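Local coordinates for Iron(III) ABC transporter, periplasmic iron-compound-binding protein (Vibrio cholerae, PDB 5GGY) that probably binds ferric hydroxamate siderophores such as the iron complex of Desferal in the periplasm and delivers them to an ABC transporter for iron uptake, at residues 51-56 against 264-269; 103-108 against 114-119; 119-124 against 135-140; 139-144 against 182-187. All blocks are in the same frame, centred on the assembly; numbering follows the deposited sequence.

Interaction 1 (51-56 against 264-269)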
loop_
_atom_site.group_PDB
_atom_site.type_symbol
_atom_site.label_atom_id
_atom_site.label_comp_id
_atom_site.label_asym_id
_atom_site.label_seq_id
_atom_site.Cartn_x
_atom_site.Cartn_y
_atom_site.Cartn_z
ATOM N N VAL A 51 -4.811 17.475 -14.796
ATOM C CA VAL A 51 -5.800 16.753 -15.597
ATOM C C VAL A 51 -6.728 15.867 -14.759
ATOM O O VAL A 51 -7.937 16.098 -14.712
ATOM C CB VAL A 51 -5.122 15.885 -16.677
ATOM C CG1 VAL A 51 -6.166 15.257 -17.577
ATOM C CG2 VAL A 51 -4.147 16.718 -17.496
ATOM N N GLN A 52 -6.164 14.853 -14.109
ATOM C CA GLN A 52 -6.955 13.923 -13.306
ATOM C C GLN A 52 -6.536 13.950 -11.835
ATOM O O GLN A 52 -5.348 14.053 -11.524
ATOM C CB GLN A 52 -6.846 12.497 -13.864
ATOM C CG GLN A 52 -5.441 11.906 -13.869
ATOM C CD GLN A 52 -4.586 12.405 -15.022
ATOM O OE1 GLN A 52 -5.016 12.405 -16.174
ATOM N NE2 GLN A 52 -3.369 12.841 -14.711
ATOM N N PRO A 53 -7.516 13.860 -10.918
ATOM C CA PRO A 53 -8.955 13.721 -11.179
ATOM C C PRO A 53 -9.607 15.023 -11.644
ATOM O O PRO A 53 -9.120 16.106 -11.316
ATOM C CB PRO A 53 -9.511 13.293 -9.821
ATOM C CG PRO A 53 -8.592 13.916 -8.846
ATOM C CD PRO A 53 -7.225 13.858 -9.475
ATOM N N GLU A 54 -10.691 14.907 -12.405
ATOM C CA GLU A 54 -11.381 16.080 -12.929
ATOM C C GLU A 54 -12.059 16.872 -11.819
ATOM O O GLU A 54 -12.772 16.311 -10.988
ATOM C CB GLU A 54 -12.417 15.676 -13.978
ATOM C CG GLU A 54 -13.180 16.859 -14.557
ATOM C CD GLU A 54 -14.396 16.448 -15.362
ATOM O OE1 GLU A 54 -15.179 17.342 -15.749
ATOM O OE2 GLU A 54 -14.573 15.235 -15.607
ATOM N N VAL A 55 -11.827 18.180 -11.809
ATOM C CA VAL A 55 -12.483 19.059 -10.854
ATOM C C VAL A 55 -13.911 19.349 -11.301
ATOM O O VAL A 55 -14.129 19.806 -12.423
ATOM C CB VAL A 55 -11.715 20.384 -10.690
ATOM C CG1 VAL A 55 -12.488 21.344 -9.806
ATOM C CG2 VAL A 55 -10.325 20.124 -10.122
ATOM N N PRO A 56 -14.893 19.062 -10.433
ATOM C CA PRO A 56 -16.297 19.390 -10.707
ATOM C C PRO A 56 -16.489 20.887 -10.946
ATOM O O PRO A 56 -15.794 21.698 -10.340
ATOM C CB PRO A 56 -17.022 18.939 -9.433
ATOM C CG PRO A 56 -16.124 17.923 -8.820
ATOM C CD PRO A 56 -14.730 18.355 -9.150
ATOM N N LEU A 264 0.245 8.704 -7.984
ATOM C CA LEU A 264 1.209 7.620 -8.112
ATOM C C LEU A 264 0.706 6.587 -9.116
ATOM O O LEU A 264 1.477 6.058 -9.919
ATOM C CB LEU A 264 1.465 6.962 -6.753
ATOM C CG LEU A 264 1.877 7.903 -5.618
ATOM C CD1 LEU A 264 1.936 7.152 -4.296
ATOM C CD2 LEU A 264 3.210 8.567 -5.923
ATOM N N ARG A 265 -0.594 6.309 -9.061
ATOM C CA ARG A 265 -1.223 5.376 -9.988
ATOM C C ARG A 265 -1.238 5.936 -11.405
ATOM O O ARG A 265 -0.942 5.224 -12.364
ATOM C CB ARG A 265 -2.654 5.054 -9.548
ATOM C CG ARG A 265 -3.387 4.091 -10.476
ATOM C CD ARG A 265 -4.902 4.199 -10.333
ATOM N NE ARG A 265 -5.599 3.450 -11.376
ATOM C CZ ARG A 265 -6.187 2.272 -11.192
ATOM N NH1 ARG A 265 -6.178 1.697 -9.997
ATOM N NH2 ARG A 265 -6.792 1.667 -12.205
ATOM N N TYR A 266 -1.594 7.211 -11.527
ATOM C CA TYR A 266 -1.651 7.879 -12.824
ATOM C C TYR A 266 -0.270 7.968 -13.456
ATOM O O TYR A 266 -0.106 7.722 -14.652
ATOM C CB TYR A 266 -2.249 9.279 -12.678
ATOM C CG TYR A 266 -3.642 9.294 -12.089
ATOM C CD1 TYR A 266 -4.026 10.276 -11.185
ATOM C CD2 TYR A 266 -4.577 8.330 -12.442
ATOM C CE1 TYR A 266 -5.295 10.297 -10.647
ATOM C CE2 TYR A 266 -5.854 8.343 -11.908
ATOM C CZ TYR A 266 -6.205 9.329 -11.011
ATOM O OH TYR A 266 -7.473 9.344 -10.480
ATOM N N SER A 267 0.722 8.323 -12.645
ATOM C CA SER A 267 2.100 8.394 -13.112
ATOM C C SER A 267 2.561 7.037 -13.634
ATOM O O SER A 267 3.168 6.944 -14.700
ATOM C CB SER A 267 3.033 8.864 -11.991
ATOM O OG SER A 267 2.697 10.163 -11.535
ATOM N N ALA A 268 2.258 5.990 -12.873
ATOM C CA ALA A 268 2.651 4.631 -13.228
ATOM C C ALA A 268 2.083 4.203 -14.575
ATOM O O ALA A 268 2.777 3.574 -15.371
ATOM C CB ALA A 268 2.218 3.661 -12.144
ATOM N N GLU A 269 0.823 4.549 -14.822
ATOM C CA GLU A 269 0.151 4.190 -16.066
ATOM C C GLU A 269 0.673 5.004 -17.247
ATOM O O GLU A 269 0.869 4.473 -18.341
ATOM C CB GLU A 269 -1.363 4.373 -15.926
ATOM C CG GLU A 269 -2.005 3.442 -14.905
ATOM C CD GLU A 269 -3.513 3.589 -14.842
ATOM O OE1 GLU A 269 -4.007 4.722 -15.017
ATOM O OE2 GLU A 269 -4.204 2.572 -14.621
#
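Q52 and Y266 bring the two backbones nearest to each other, their CA atoms 8.1 Å apart, where the irregular loop 51-56 passes one flank of the helical segment 264-269. The loop follows helix 43-49, and V51, with positive phi, is the residue at which the chain leaves helical geometry. The Q52-P53 peptide bond is cis, and both residues lie beside the same aromatic ring.

Q52 and Y266 each start their side chain toward the opposite segment. Q52 lays its CG methylene over one face of the phenol ring, 3.5 Å from the ring centroid and 14° off the normal, a CH-pi contact; the nearest ring atom is Y266 CD1, 3.4 Å from Q52 CG. CG of Q52 sits between its own backbone N and carbonyl carbon (chi1 61°), and the bend at chi2 carries the amide past the ring, the two planes 57° apart, to where NE2 bonds to the carbonyl of P254. P53 adds a looser apolar touch, its CD 4.2 Å from Y266 CE1. At the far end of the ring, OH is hydrogen-bonded to E32 of helix 24-32.

The contact thus joins the N-terminal lobe to helix 262-276 near the C terminus. Across the two segments it is purely dispersive and CH-pi in character, while NE2 of Q52 and OH of Y266 find their partners in other parts of the chain.

Interaction 2 (103-108 against 114-119)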
loop_
_atom_site.group_PDB
_atom_site.type_symbol
_atom_site.label_atom_id
_atom_site.label_comp_id
_atom_site.label_asym_id
_atom_site.label_seq_id
_atom_site.Cartn_x
_atom_site.Cartn_y
_atom_site.Cartn_z
ATOM N N LEU A 103 -1.179 19.765 6.033
ATOM C CA LEU A 103 -0.509 18.528 5.643
ATOM C C LEU A 103 0.587 18.801 4.619
ATOM O O LEU A 103 0.344 18.738 3.414
ATOM C CB LEU A 103 -1.507 17.519 5.068
ATOM C CG LEU A 103 -2.869 17.376 5.750
ATOM C CD1 LEU A 103 -3.913 18.245 5.056
ATOM C CD2 LEU A 103 -3.309 15.921 5.781
ATOM N N PRO A 104 1.802 19.100 5.098
ATOM C CA PRO A 104 2.923 19.429 4.214
ATOM C C PRO A 104 3.581 18.200 3.589
ATOM O O PRO A 104 3.511 17.102 4.140
ATOM C CB PRO A 104 3.898 20.149 5.149
ATOM C CG PRO A 104 3.654 19.517 6.473
ATOM C CD PRO A 104 2.171 19.227 6.520
ATOM N N ASN A 105 4.216 18.401 2.441
ATOM C CA ASN A 105 4.911 17.331 1.739
ATOM C C ASN A 105 6.036 17.897 0.873
ATOM O O ASN A 105 6.228 19.113 0.808
ATOM C CB ASN A 105 3.927 16.532 0.880
ATOM C CG ASN A 105 4.467 15.167 0.481
ATOM O OD1 ASN A 105 5.647 14.873 0.673
ATOM N ND2 ASN A 105 3.604 14.332 -0.089
ATOM N N PHE A 106 6.784 17.000 0.232
ATOM C CA PHE A 106 7.820 17.360 -0.733
ATOM C C PHE A 106 8.914 18.221 -0.115
ATOM O O PHE A 106 9.528 19.047 -0.790
ATOM C CB PHE A 106 7.197 18.070 -1.938
ATOM C CG PHE A 106 6.107 17.278 -2.601
ATOM C CD1 PHE A 106 6.418 16.279 -3.507
ATOM C CD2 PHE A 106 4.773 17.519 -2.308
ATOM C CE1 PHE A 106 5.418 15.539 -4.113
ATOM C CE2 PHE A 106 3.773 16.780 -2.910
ATOM C CZ PHE A 106 4.097 15.788 -3.808
ATOM N N SER A 107 9.159 18.021 1.176
ATOM C CA SER A 107 10.277 18.680 1.829
ATOM C C SER A 107 11.541 17.875 1.564
ATOM O O SER A 107 11.478 16.762 1.041
ATOM C CB SER A 107 10.033 18.832 3.332
ATOM O OG SER A 107 10.783 17.884 4.069
ATOM N N GLU A 108 12.681 18.452 1.923
ATOM C CA GLU A 108 13.986 17.834 1.722
ATOM C C GLU A 108 14.073 16.441 2.342
ATOM O O GLU A 108 14.656 15.523 1.764
ATOM C CB GLU A 108 15.081 18.738 2.299
ATOM C CG GLU A 108 14.635 19.596 3.482
ATOM C CD GLU A 108 13.887 20.854 3.063
ATOM O OE1 GLU A 108 14.064 21.290 1.906
ATOM O OE2 GLU A 108 13.111 21.391 3.883
ATOM N N GLN A 114 5.297 8.330 0.033
ATOM C CA GLN A 114 4.852 7.759 1.300
ATOM C C GLN A 114 4.022 8.765 2.083
ATOM O O GLN A 114 3.011 8.407 2.687
ATOM C CB GLN A 114 6.042 7.298 2.141
ATOM C CG GLN A 114 6.774 6.095 1.576
ATOM C CD GLN A 114 7.898 5.630 2.482
ATOM O OE1 GLN A 114 8.017 6.081 3.621
ATOM N NE2 GLN A 114 8.732 4.726 1.978
ATOM N N VAL A 115 4.454 10.023 2.061
ATOM C CA VAL A 115 3.745 11.094 2.754
ATOM C C VAL A 115 2.394 11.351 2.096
ATOM O O VAL A 115 1.397 11.601 2.771
ATOM C CB VAL A 115 4.573 12.395 2.772
ATOM C CG1 VAL A 115 3.797 13.518 3.436
ATOM C CG2 VAL A 115 5.890 12.169 3.494
ATOM N N ALA A 116 2.370 11.268 0.770
ATOM C CA ALA A 116 1.135 11.426 0.006
ATOM C C ALA A 116 0.130 10.340 0.360
ATOM O O ALA A 116 -1.066 10.608 0.491
ATOM C CB ALA A 116 1.422 11.407 -1.487
ATOM N N ILE A 117 0.626 9.116 0.512
ATOM C CA ILE A 117 -0.201 7.984 0.903
ATOM C C ILE A 117 -0.713 8.145 2.328
ATOM O O ILE A 117 -1.873 7.871 2.623
ATOM C CB ILE A 117 0.580 6.652 0.791
ATOM C CG1 ILE A 117 0.848 6.317 -0.672
ATOM C CG2 ILE A 117 -0.185 5.526 1.461
ATOM C CD1 ILE A 117 1.644 5.049 -0.862
ATOM N N SER A 118 0.162 8.613 3.209
ATOM C CA SER A 118 -0.190 8.806 4.607
ATOM C C SER A 118 -1.226 9.914 4.767
ATOM O O SER A 118 -2.169 9.784 5.548
ATOM C CB SER A 118 1.057 9.124 5.436
ATOM O OG SER A 118 0.730 9.230 6.812
ATOM N N HIS A 119 -1.051 11.000 4.020
ATOM C CA HIS A 119 -1.999 12.110 4.054
ATOM C C HIS A 119 -3.360 11.678 3.519
ATOM O O HIS A 119 -4.399 12.102 4.025
ATOM C CB HIS A 119 -1.471 13.300 3.252
ATOM C CG HIS A 119 -0.354 14.035 3.926
ATOM N ND1 HIS A 119 0.105 13.698 5.180
ATOM C CD2 HIS A 119 0.394 15.087 3.522
ATOM C CE1 HIS A 119 1.089 14.511 5.521
ATOM N NE2 HIS A 119 1.284 15.365 4.530
#
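H119 lies sandwiched between L103 and the backbone of its own helix, in the strand-loop-helix connection that leads from strand 100-102 of the parallel sheet of the N-terminal lobe into helix 112-126. CB of L103 sits over one face of the imidazole, 3.6 Å from the centroid and 20° off the normal, a CH-pi contact. The opposite face looks onto the carbonyl oxygen of V115, one helical turn back. Between these two layers the ring presents its edge to the loop: NE2 donates to P104 O at 2.9 Å, with an N-H...O angle of 162°. The acceptor is nearly in the imidazole plane, but the donor stands above the plane of the P104 carbonyl.

One turn earlier on the helix, V115 lays CG1 over one face of the N105 amide, 3.4 Å from N105 CG, while the ring of F106 lies under the other face. With CG anti to the backbone N (chi1 -162°), the N105 amide reaches the first turn of the helix, where ND2 hydrogen-bonds to the carbonyl of A112. That same nitrogen passes the methyl group of A116, with N105 ND2 and A116 CB 3.9 Å apart.

Interaction 3 (119-124 against 135-140)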
loop_
_atom_site.group_PDB
_atom_site.type_symbol
_atom_site.label_atom_id
_atom_site.label_comp_id
_atom_site.label_asym_id
_atom_site.label_seq_id
_atom_site.Cartn_x
_atom_site.Cartn_y
_atom_site.Cartn_z
ATOM N N HIS A 119 -1.051 11.000 4.020
ATOM C CA HIS A 119 -1.999 12.110 4.054
ATOM C C HIS A 119 -3.360 11.678 3.519
ATOM O O HIS A 119 -4.399 12.102 4.025
ATOM C CB HIS A 119 -1.471 13.300 3.252
ATOM C CG HIS A 119 -0.354 14.035 3.926
ATOM N ND1 HIS A 119 0.105 13.698 5.180
ATOM C CD2 HIS A 119 0.394 15.087 3.522
ATOM C CE1 HIS A 119 1.089 14.511 5.521
ATOM N NE2 HIS A 119 1.284 15.365 4.530
ATOM N N PHE A 120 -3.340 10.837 2.491
ATOM C CA PHE A 120 -4.557 10.317 1.881
ATOM C C PHE A 120 -5.378 9.538 2.897
ATOM O O PHE A 120 -6.608 9.613 2.913
ATOM C CB PHE A 120 -4.200 9.438 0.684
ATOM C CG PHE A 120 -5.385 8.922 -0.083
ATOM C CD1 PHE A 120 -6.203 9.785 -0.795
ATOM C CD2 PHE A 120 -5.651 7.564 -0.126
ATOM C CE1 PHE A 120 -7.280 9.301 -1.515
ATOM C CE2 PHE A 120 -6.722 7.075 -0.841
ATOM C CZ PHE A 120 -7.539 7.940 -1.536
ATOM N N LYS A 121 -4.687 8.800 3.758
ATOM C CA LYS A 121 -5.349 8.017 4.793
ATOM C C LYS A 121 -5.914 8.888 5.909
ATOM O O LYS A 121 -7.060 8.715 6.316
ATOM C CB LYS A 121 -4.376 6.999 5.376
ATOM C CG LYS A 121 -3.919 5.950 4.396
ATOM C CD LYS A 121 -2.838 5.104 5.011
ATOM C CE LYS A 121 -2.501 3.926 4.130
ATOM N NZ LYS A 121 -1.370 3.168 4.715
ATOM N N THR A 122 -5.098 9.815 6.404
ATOM C CA THR A 122 -5.505 10.710 7.483
ATOM C C THR A 122 -6.713 11.554 7.089
ATOM O O THR A 122 -7.620 11.768 7.894
ATOM C CB THR A 122 -4.353 11.639 7.908
ATOM O OG1 THR A 122 -3.866 12.344 6.763
ATOM C CG2 THR A 122 -3.220 10.835 8.524
ATOM N N LEU A 123 -6.714 12.034 5.850
ATOM C CA LEU A 123 -7.839 12.799 5.333
ATOM C C LEU A 123 -9.091 11.929 5.259
ATOM O O LEU A 123 -10.200 12.397 5.521
ATOM C CB LEU A 123 -7.506 13.382 3.955
ATOM C CG LEU A 123 -6.516 14.546 3.930
ATOM C CD1 LEU A 123 -6.144 14.900 2.500
ATOM C CD2 LEU A 123 -7.105 15.754 4.645
ATOM N N ALA A 124 -8.908 10.660 4.914
ATOM C CA ALA A 124 -10.020 9.725 4.837
ATOM C C ALA A 124 -10.617 9.493 6.216
ATOM O O ALA A 124 -11.830 9.365 6.369
ATOM C CB ALA A 124 -9.565 8.417 4.233
ATOM N N GLN A 135 -9.877 0.996 -0.783
ATOM C CA GLN A 135 -10.216 0.394 -2.067
ATOM C C GLN A 135 -9.364 0.975 -3.196
ATOM O O GLN A 135 -9.009 0.268 -4.139
ATOM C CB GLN A 135 -11.712 0.579 -2.358
ATOM C CG GLN A 135 -12.047 1.456 -3.561
ATOM C CD GLN A 135 -11.984 0.700 -4.877
ATOM O OE1 GLN A 135 -12.311 -0.486 -4.942
ATOM N NE2 GLN A 135 -11.554 1.383 -5.932
ATOM N N LYS A 136 -9.022 2.255 -3.093
ATOM C CA LYS A 136 -8.252 2.914 -4.142
ATOM C C LYS A 136 -6.762 2.608 -4.025
ATOM O O LYS A 136 -6.056 2.538 -5.030
ATOM C CB LYS A 136 -8.488 4.423 -4.114
ATOM C CG LYS A 136 -9.867 4.823 -4.601
ATOM C CD LYS A 136 -9.872 6.235 -5.149
ATOM C CE LYS A 136 -11.166 6.534 -5.885
ATOM N NZ LYS A 136 -11.125 7.865 -6.552
ATOM N N LEU A 137 -6.293 2.422 -2.796
ATOM C CA LEU A 137 -4.907 2.037 -2.558
ATOM C C LEU A 137 -4.671 0.588 -2.963
ATOM O O LEU A 137 -3.643 0.263 -3.555
ATOM C CB LEU A 137 -4.539 2.243 -1.088
ATOM C CG LEU A 137 -4.389 3.697 -0.644
ATOM C CD1 LEU A 137 -4.189 3.775 0.857
ATOM C CD2 LEU A 137 -3.231 4.353 -1.380
ATOM N N GLU A 138 -5.630 -0.274 -2.635
ATOM C CA GLU A 138 -5.560 -1.683 -3.002
ATOM C C GLU A 138 -5.540 -1.846 -4.516
ATOM O O GLU A 138 -4.761 -2.631 -5.056
ATOM C CB GLU A 138 -6.740 -2.457 -2.409
ATOM C CG GLU A 138 -6.655 -2.685 -0.910
ATOM C CD GLU A 138 -7.950 -3.222 -0.330
ATOM O OE1 GLU A 138 -8.920 -3.389 -1.097
ATOM O OE2 GLU A 138 -7.998 -3.473 0.891
ATOM N N ALA A 139 -6.406 -1.098 -5.192
ATOM C CA ALA A 139 -6.471 -1.123 -6.646
ATOM C C ALA A 139 -5.184 -0.577 -7.250
ATOM O O ALA A 139 -4.753 -1.013 -8.316
ATOM C CB ALA A 139 -7.668 -0.327 -7.139
ATOM N N MET A 140 -4.577 0.377 -6.554
ATOM C CA MET A 140 -3.335 0.991 -7.003
ATOM C C MET A 140 -2.173 -0.001 -6.979
ATOM O O MET A 140 -1.434 -0.127 -7.957
ATOM C CB MET A 140 -3.003 2.209 -6.138
ATOM C CG MET A 140 -1.880 3.066 -6.690
ATOM S SD MET A 140 -1.534 4.523 -5.690
ATOM C CE MET A 140 -0.787 3.777 -4.245
#
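F120 and L137 mark the closest backbone approach, 9.4 Å between CA atoms, of two nearly antiparallel helical segments, 119-124 and 135-140, whose axes run at 156° and come no nearer than 11.9 Å. They belong to a helical hairpin: helix 112-126 turns back through a short connection into helix 130-154, the long helix that spans both lobes of the binding protein and is the hallmark of the FhuD-like class of periplasmic binding proteins.

With the axes this far apart, large side chains bridge the interval. F120 and L137 both direct their CB toward the partner helix and slide past each other in opposite directions, so that CD2 of the F120 ring lies 4.1 Å from L137 CG. A chi1 near 180° (-176°) turns the F120 ring away from its own backbone N and out to this branch point, which it meets obliquely. K136 contributes its CB, 4.5 Å from F120 CZ, and then leads its chain away to a salt bridge between its NZ and E32 of helix 24-32.

On the other flank K121 runs as an extended chain across the leucine at about a right angle. Its methylenes pack there while its ammonium reaches a salt bridge with E54 of the second subunit, so this hairpin also takes part in the subunit interface. The closest touch between the two segments is of this kind, K121 CE lying 3.7 Å from L137 CD1.

Interaction 4 (139-144 against 182-187)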
loop_
_atom_site.group_PDB
_atom_site.type_symbol
_atom_site.label_atom_id
_atom_site.label_comp_id
_atom_site.label_asym_id
_atom_site.label_seq_id
_atom_site.Cartn_x
_atom_site.Cartn_y
_atom_site.Cartn_z
ATOM N N ALA A 139 -6.406 -1.098 -5.192
ATOM C CA ALA A 139 -6.471 -1.123 -6.646
ATOM C C ALA A 139 -5.184 -0.577 -7.250
ATOM O O ALA A 139 -4.753 -1.013 -8.316
ATOM C CB ALA A 139 -7.668 -0.327 -7.139
ATOM N N MET A 140 -4.577 0.377 -6.554
ATOM C CA MET A 140 -3.335 0.991 -7.003
ATOM C C MET A 140 -2.173 -0.001 -6.979
ATOM O O MET A 140 -1.434 -0.127 -7.957
ATOM C CB MET A 140 -3.003 2.209 -6.138
ATOM C CG MET A 140 -1.880 3.066 -6.690
ATOM S SD MET A 140 -1.534 4.523 -5.690
ATOM C CE MET A 140 -0.787 3.777 -4.245
ATOM N N TYR A 141 -2.019 -0.703 -5.860
ATOM C CA TYR A 141 -0.939 -1.672 -5.697
ATOM C C TYR A 141 -1.099 -2.838 -6.662
ATOM O O TYR A 141 -0.117 -3.419 -7.122
ATOM C CB TYR A 141 -0.890 -2.175 -4.255
ATOM C CG TYR A 141 -0.577 -1.089 -3.252
ATOM C CD1 TYR A 141 0.399 -0.135 -3.517
ATOM C CD2 TYR A 141 -1.265 -1.005 -2.048
ATOM C CE1 TYR A 141 0.687 0.863 -2.607
ATOM C CE2 TYR A 141 -0.983 -0.010 -1.132
ATOM C CZ TYR A 141 -0.008 0.922 -1.416
ATOM O OH TYR A 141 0.275 1.915 -0.504
ATOM N N ALA A 142 -2.348 -3.172 -6.969
ATOM C CA ALA A 142 -2.638 -4.204 -7.953
ATOM C C ALA A 142 -2.310 -3.697 -9.354
ATOM O O ALA A 142 -1.751 -4.425 -10.174
ATOM C CB ALA A 142 -4.094 -4.636 -7.863
ATOM N N ARG A 143 -2.658 -2.439 -9.611
ATOM C CA ARG A 143 -2.369 -1.794 -10.887
ATOM C C ARG A 143 -0.867 -1.731 -11.143
ATOM O O ARG A 143 -0.419 -1.911 -12.277
ATOM C CB ARG A 143 -2.969 -0.387 -10.919
ATOM C CG ARG A 143 -2.796 0.338 -12.241
ATOM C CD ARG A 143 -3.355 -0.483 -13.389
ATOM N NE ARG A 143 -3.372 0.265 -14.643
ATOM C CZ ARG A 143 -3.611 -0.280 -15.831
ATOM N NH1 ARG A 143 -3.843 -1.581 -15.927
ATOM N NH2 ARG A 143 -3.612 0.473 -16.921
ATOM N N PHE A 144 -0.098 -1.480 -10.084
ATOM C CA PHE A 144 1.362 -1.438 -10.170
ATOM C C PHE A 144 1.917 -2.753 -10.704
ATOM O O PHE A 144 2.805 -2.769 -11.555
ATOM C CB PHE A 144 1.979 -1.140 -8.801
ATOM C CG PHE A 144 1.796 0.279 -8.343
ATOM C CD1 PHE A 144 1.769 1.321 -9.254
ATOM C CD2 PHE A 144 1.653 0.569 -6.997
ATOM C CE1 PHE A 144 1.602 2.622 -8.831
ATOM C CE2 PHE A 144 1.489 1.869 -6.567
ATOM C CZ PHE A 144 1.464 2.899 -7.485
ATOM N N PRO A 182 7.936 10.290 -8.836
ATOM C CA PRO A 182 8.216 9.416 -9.983
ATOM C C PRO A 182 9.235 8.325 -9.659
ATOM O O PRO A 182 9.158 7.230 -10.215
ATOM C CB PRO A 182 8.769 10.381 -11.034
ATOM C CG PRO A 182 8.224 11.709 -10.655
ATOM C CD PRO A 182 8.212 11.703 -9.161
ATOM N N GLN A 183 10.176 8.628 -8.770
ATOM C CA GLN A 183 11.157 7.644 -8.322
ATOM C C GLN A 183 10.464 6.451 -7.670
ATOM O O GLN A 183 10.817 5.298 -7.920
ATOM C CB GLN A 183 12.148 8.281 -7.344
ATOM C CG GLN A 183 13.075 7.290 -6.658
ATOM C CD GLN A 183 14.103 6.685 -7.596
ATOM O OE1 GLN A 183 14.285 7.145 -8.724
ATOM N NE2 GLN A 183 14.785 5.645 -7.130
ATOM N N TYR A 184 9.475 6.744 -6.833
ATOM C CA TYR A 184 8.670 5.721 -6.183
ATOM C C TYR A 184 7.939 4.885 -7.226
ATOM O O TYR A 184 7.858 3.662 -7.117
ATOM C CB TYR A 184 7.679 6.371 -5.214
ATOM C CG TYR A 184 6.566 5.463 -4.725
ATOM C CD1 TYR A 184 5.358 5.369 -5.413
ATOM C CD2 TYR A 184 6.709 4.730 -3.556
ATOM C CE1 TYR A 184 4.342 4.549 -4.964
ATOM C CE2 TYR A 184 5.699 3.911 -3.098
ATOM C CZ TYR A 184 4.516 3.826 -3.805
ATOM O OH TYR A 184 3.504 3.010 -3.355
ATOM N N VAL A 185 7.407 5.567 -8.233
ATOM C CA VAL A 185 6.704 4.914 -9.329
ATOM C C VAL A 185 7.629 3.973 -10.103
ATOM O O VAL A 185 7.255 2.838 -10.412
ATOM C CB VAL A 185 6.095 5.957 -10.289
ATOM C CG1 VAL A 185 5.776 5.337 -11.641
ATOM C CG2 VAL A 185 4.856 6.599 -9.667
ATOM N N LEU A 186 8.835 4.446 -10.405
ATOM C CA LEU A 186 9.834 3.640 -11.104
ATOM C C LEU A 186 10.191 2.379 -10.320
ATOM O O LEU A 186 10.202 1.281 -10.875
ATOM C CB LEU A 186 11.098 4.460 -11.368
ATOM C CG LEU A 186 10.981 5.651 -12.321
ATOM C CD1 LEU A 186 12.317 6.366 -12.458
ATOM C CD2 LEU A 186 10.470 5.201 -13.679
ATOM N N GLU A 187 10.486 2.542 -9.033
ATOM C CA GLU A 187 10.836 1.410 -8.178
ATOM C C GLU A 187 9.683 0.417 -8.071
ATOM O O GLU A 187 9.886 -0.796 -8.104
ATOM C CB GLU A 187 11.237 1.892 -6.782
ATOM C CG GLU A 187 12.469 2.779 -6.745
ATOM C CD GLU A 187 12.732 3.326 -5.358
ATOM O OE1 GLU A 187 12.002 2.938 -4.424
ATOM O OE2 GLU A 187 13.663 4.143 -5.199
#
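Y184 brings its phenol end up against the rings of Y141 and F144, two aromatic residues three positions apart on the long interlobe helix 130-154. Its own segment, 182-187, lies on helix 181-188, so the contact joins a short helix of the C-terminal lobe to the long helix that links the lobes in this bilobal FhuD-like fold. The segment axes make an angle of 59° and come no nearer than 12.1 Å, a gap that the tyrosine spans.

Its reach depends on a chi1 of 166°, which swings the ring to the side remote from its own amide nitrogen and across to the long helix. There it crosses both aromatic side chains at about a right angle. The hydroxyl comes up to the edge of the Y141 ring, in its plane, with Y184 OH 3.6 Å from Y141 CE1. Against F144 the approach is oblique: Y184 CE1 lies 4.2 Å from F144 CZ, and the hydroxyl also passes near CE2 of that ring. The methyl CE of M140 stands further off, 4.4 Å from Y184 OH.

I117 of helix 112-126 packs against both tyrosines, and L264 of helix 262-276 against Y184. The hydroxyl of Y141 is hydrogen-bonded to E54 of the second subunit, which places this aromatic cluster beside the dimer interface. Within the long helix itself, the carbonyl oxygen of M140 stands 3.2 Å above the plane of the F144 ring, offset toward its rim.

In the fold
From the N terminus, the loop at 51-56 opens interaction 1, which closes only at 264-269, so the other three contacts all fall within that long span. Interaction 2 closes a short loop where strand 100-102 runs on into helix 112-126; interaction 3 follows in series, sharing H119 and pairing that helix with helix 130-154. Interaction 4 starts on the same long helix, sharing A139 and M140 with interaction 3, and reaches helix 181-188 of the C-terminal lobe. Segment 264-269 touches all three inner contacts, among them by a salt bridge from E269 to R143 of interaction 4. Interactions 2, 3 and 4 all border the second subunit.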